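Local coordinates for protein dihydrodipicolinate synthase (Bacteroides thetaiotaomicron, PDB 4XKY) that probably acts as a Schiff-base-forming aldolase or lyase of the dihydrodipicolinate synthase and N-acetylneuraminate lyase family, joining pyruvate to an aldehyde or releasing it, at residues T170-F173 and Q174-Y178; Y178-K181 and D182-D185. All coordinates share one frame; numbering follows the deposited sequence.

Interaction 1. Residues T170-F173 and Q174-Y178; sequences TVYF and QSVMY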
# COMPACT_ATOMS: atom_id res chain seq x y z
N THR A 170 -13.88 1.34 -12.13
CA THR A 170 -14.75 0.97 -13.24
C THR A 170 -14.03 0.51 -14.49
O THR A 170 -14.65 -0.08 -15.36
CB THR A 170 -15.75 2.10 -13.59
OG1 THR A 170 -15.14 3.37 -13.35
CG2 THR A 170 -17.00 1.96 -12.73
N VAL A 171 -12.73 0.75 -14.58
CA VAL A 171 -11.92 0.11 -15.61
C VAL A 171 -11.97 -1.40 -15.36
O VAL A 171 -12.23 -2.20 -16.26
CB VAL A 171 -10.45 0.56 -15.55
CG1 VAL A 171 -9.56 -0.30 -16.45
CG2 VAL A 171 -10.36 2.02 -15.96
N TYR A 172 -11.69 -1.76 -14.12
CA TYR A 172 -11.72 -3.17 -13.70
C TYR A 172 -13.11 -3.76 -13.89
O TYR A 172 -13.25 -4.83 -14.46
CB TYR A 172 -11.26 -3.32 -12.24
CG TYR A 172 -11.55 -4.69 -11.67
CD1 TYR A 172 -10.74 -5.77 -11.97
CD2 TYR A 172 -12.66 -4.91 -10.84
CE1 TYR A 172 -10.99 -7.03 -11.46
CE2 TYR A 172 -12.91 -6.17 -10.30
CZ TYR A 172 -12.08 -7.23 -10.62
OH TYR A 172 -12.33 -8.49 -10.12
N PHE A 173 -14.15 -3.04 -13.48
CA PHE A 173 -15.50 -3.58 -13.63
C PHE A 173 -15.88 -3.84 -15.09
O PHE A 173 -16.52 -4.85 -15.39
CB PHE A 173 -16.55 -2.67 -13.01
CG PHE A 173 -17.92 -3.31 -12.92
CD1 PHE A 173 -18.23 -4.19 -11.89
CD2 PHE A 173 -18.88 -3.08 -13.90
CE1 PHE A 173 -19.49 -4.78 -11.80
CE2 PHE A 173 -20.13 -3.68 -13.83
CZ PHE A 173 -20.43 -4.54 -12.78
N GLN A 174 -15.52 -2.92 -15.99
CA GLN A 174 -15.79 -3.05 -17.42
C GLN A 174 -14.98 -4.22 -18.00
O GLN A 174 -15.47 -4.94 -18.88
CB GLN A 174 -15.45 -1.75 -18.16
CG GLN A 174 -16.42 -0.60 -17.91
CD GLN A 174 -17.81 -0.95 -18.38
OE1 GLN A 174 -17.98 -1.42 -19.50
NE2 GLN A 174 -18.81 -0.74 -17.54
N SER A 175 -13.75 -4.43 -17.51
CA SER A 175 -12.97 -5.60 -17.94
C SER A 175 -13.69 -6.92 -17.63
O SER A 175 -13.62 -7.86 -18.41
CB SER A 175 -11.57 -5.63 -17.31
OG SER A 175 -10.84 -4.47 -17.66
N VAL A 176 -14.38 -6.98 -16.48
CA VAL A 176 -15.09 -8.19 -16.08
C VAL A 176 -16.40 -8.30 -16.88
O VAL A 176 -16.71 -9.39 -17.36
CB VAL A 176 -15.36 -8.25 -14.55
CG1 VAL A 176 -16.03 -9.55 -14.15
CG2 VAL A 176 -14.06 -8.11 -13.76
N MET A 177 -17.14 -7.19 -17.05
CA MET A 177 -18.28 -7.19 -17.99
C MET A 177 -17.87 -7.80 -19.34
O MET A 177 -18.52 -8.72 -19.86
CB MET A 177 -18.83 -5.77 -18.22
CG MET A 177 -19.54 -5.16 -17.02
SD MET A 177 -21.15 -5.90 -16.67
CE MET A 177 -22.08 -5.35 -18.11
N TYR A 178 -16.76 -7.32 -19.89
CA TYR A 178 -16.34 -7.78 -21.20
C TYR A 178 -16.05 -9.28 -21.18
O TYR A 178 -16.49 -9.99 -22.06
CB TYR A 178 -15.14 -7.01 -21.72
CG TYR A 178 -14.60 -7.52 -23.04
CD1 TYR A 178 -15.06 -7.00 -24.24
CD2 TYR A 178 -13.63 -8.51 -23.08
CE1 TYR A 178 -14.58 -7.47 -25.45
CE2 TYR A 178 -13.14 -8.97 -24.30
CZ TYR A 178 -13.63 -8.44 -25.48
OH TYR A 178 -13.19 -8.85 -26.70
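Val176 CG2 lies over one face of the Tyr172 ring, offset toward the rim, in a CH-pi contact 4.1 Å from the ring centroid. Its closest ring atom is Tyr172 CZ, at 3.8 Å. The Tyr172 hydroxyl is hydrogen-bonded to the backbone O of Phe146, which fixes the far end of the ring. The Phe173 ring meets Met177 obliquely: CE2 is 3.6 Å from Met177 CG, and Met177 SD stands 4.7 Å from the ring centroid in a Met-aromatic contact. Met177 CG lies anti to the carbonyl carbon (chi1 -69°), and the bend at chi2 (-72°) then brings SD beside the ring. Both pairs are four residues apart, one helical turn. Backbone bonds hold the spacing, the straightest from Met177 N to Phe173 O, 2.9 Å at 175°. Phe173 also packs on Met188 and Val190 of strand 187-190. Replacing Phe173 by an alanine is likely to open a gap between helix and strand and leave the Met177 sulfur without its aromatic partner. These are i to i+4 side-chain contacts along a barrel helix of a TIM barrel, here in the beta-alpha-beta unit that starts with the strand of Lys164, the predicted Schiff-base lysine.

Interaction 2. Residues Y178-K181 and D182-D185; sequences YAMK and DNPD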
# COMPACT_ATOMS: atom_id res chain seq x y z
N TYR A 178 -16.76 -7.32 -19.89
CA TYR A 178 -16.34 -7.78 -21.20
C TYR A 178 -16.05 -9.28 -21.18
O TYR A 178 -16.49 -9.99 -22.06
CB TYR A 178 -15.14 -7.01 -21.72
CG TYR A 178 -14.60 -7.52 -23.04
CD1 TYR A 178 -15.06 -7.00 -24.24
CD2 TYR A 178 -13.63 -8.51 -23.08
CE1 TYR A 178 -14.58 -7.47 -25.45
CE2 TYR A 178 -13.14 -8.97 -24.30
CZ TYR A 178 -13.63 -8.44 -25.48
OH TYR A 178 -13.19 -8.85 -26.70
N ALA A 179 -15.33 -9.73 -20.16
CA ALA A 179 -15.05 -11.16 -19.97
C ALA A 179 -16.32 -12.01 -19.78
O ALA A 179 -16.32 -13.20 -20.12
CB ALA A 179 -14.10 -11.38 -18.79
N MET A 180 -17.39 -11.42 -19.25
CA MET A 180 -18.63 -12.17 -18.98
C MET A 180 -19.75 -11.91 -19.99
O MET A 180 -20.89 -12.35 -19.79
CB MET A 180 -19.15 -11.84 -17.56
CG MET A 180 -18.16 -12.19 -16.46
SD MET A 180 -17.67 -13.92 -16.53
CE MET A 180 -19.20 -14.79 -16.19
N LYS A 181 -19.43 -11.24 -21.09
CA LYS A 181 -20.45 -10.76 -22.03
C LYS A 181 -21.23 -11.87 -22.73
O LYS A 181 -22.32 -11.63 -23.21
CB LYS A 181 -19.81 -9.89 -23.10
CG LYS A 181 -18.90 -10.67 -24.04
CD LYS A 181 -18.27 -9.72 -25.03
CE LYS A 181 -17.01 -10.31 -25.61
NZ LYS A 181 -17.39 -11.20 -26.74
N ASP A 182 -20.66 -13.07 -22.81
CA ASP A 182 -21.37 -14.21 -23.41
C ASP A 182 -22.10 -15.10 -22.40
O ASP A 182 -22.55 -16.19 -22.74
CB ASP A 182 -20.40 -15.05 -24.24
CG ASP A 182 -19.92 -14.31 -25.47
OD1 ASP A 182 -20.70 -13.52 -26.05
OD2 ASP A 182 -18.76 -14.52 -25.87
N ASN A 183 -22.24 -14.61 -21.17
CA ASN A 183 -23.01 -15.31 -20.15
C ASN A 183 -23.98 -14.33 -19.52
O ASN A 183 -23.82 -13.94 -18.36
CB ASN A 183 -22.09 -15.92 -19.11
CG ASN A 183 -22.79 -16.94 -18.23
OD1 ASN A 183 -24.00 -17.19 -18.37
ND2 ASN A 183 -22.03 -17.56 -17.34
N PRO A 184 -25.01 -13.91 -20.28
CA PRO A 184 -25.94 -12.87 -19.82
C PRO A 184 -26.70 -13.19 -18.52
O PRO A 184 -27.15 -12.29 -17.82
CB PRO A 184 -26.91 -12.72 -21.00
CG PRO A 184 -26.87 -14.05 -21.69
CD PRO A 184 -25.47 -14.56 -21.52
N ASP A 185 -26.84 -14.48 -18.22
CA ASP A 185 -27.53 -14.93 -17.00
C ASP A 185 -26.78 -14.69 -15.67
O ASP A 185 -27.37 -14.82 -14.61
CB ASP A 185 -27.81 -16.44 -17.08
CG ASP A 185 -28.95 -16.79 -18.01
OD1 ASP A 185 -29.66 -15.88 -18.51
OD2 ASP A 185 -29.14 -18.00 -18.23
O HOH W 1 -18.54 -14.17 -21.71
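Met180 O accepts a hydrogen bond from Asn183 N at 3.0 Å, and this closes a type I beta turn. The side chains of Met180 and Asn183 lie side by side and point the same way. Met180 is bent at both chi2 and chi3, and this brings its methyl CE to 4.1 Å from Asn183 ND2, a loose contact. The same methionine is buried and packs on Ile151 and Gln152 of helix 148-154 and on Phe186.

Lys181 and Asp182 also run alongside each other. Lys181 has CG between its backbone N and carbonyl carbon (chi1 69°). From there the chain is extended as far as CE and bends only at its last torsion, chi4 84°. Asp182 has CG anti to its carbonyl carbon (chi1 -68°), which sets the carboxylate beside the lysine chain. Lys181 NZ reaches Asp182 OD2 at 3.7 Å, a long salt bridge that is probably a modest attraction at this exposed site. Lys181 also makes a cation-pi contact with Tyr178. There CE lies 3.7 Å above one face of the Tyr178 ring, offset toward its rim. The lysine thus lies between an aromatic face and a carboxylate, and also packs on an acidic side chain of a neighbouring chain.

A water joins Ala179 to the turn. It donates to Ala179 O at 2.9 Å and accepts from Asp182 N at 2.6 Å. A type I turn with a bridging water here takes the chain from helix 170-180 into the loop before strand 187-190, an alpha-to-beta connection of the TIM barrel.

How the interactions relate
From the N terminus, the chain leaves strand 160-165 and enters helix 170-180, where interaction 1 spans successive turns of the helix. Interaction 2 follows where that helix gives way to the loop before strand 187-190. The two neither nest nor cross. They meet at Tyr178, the last residue of one and the first of the other, and their centres lie 11 Å apart. Each closes a short local circuit rather than a long loop. Interaction 1 faces strand 187-190 and helix 148-154. Interaction 2 reaches helix 148-154 through Ala179 and Met180. Together they cover the helix and following turn of one beta-alpha-beta unit in the barrel.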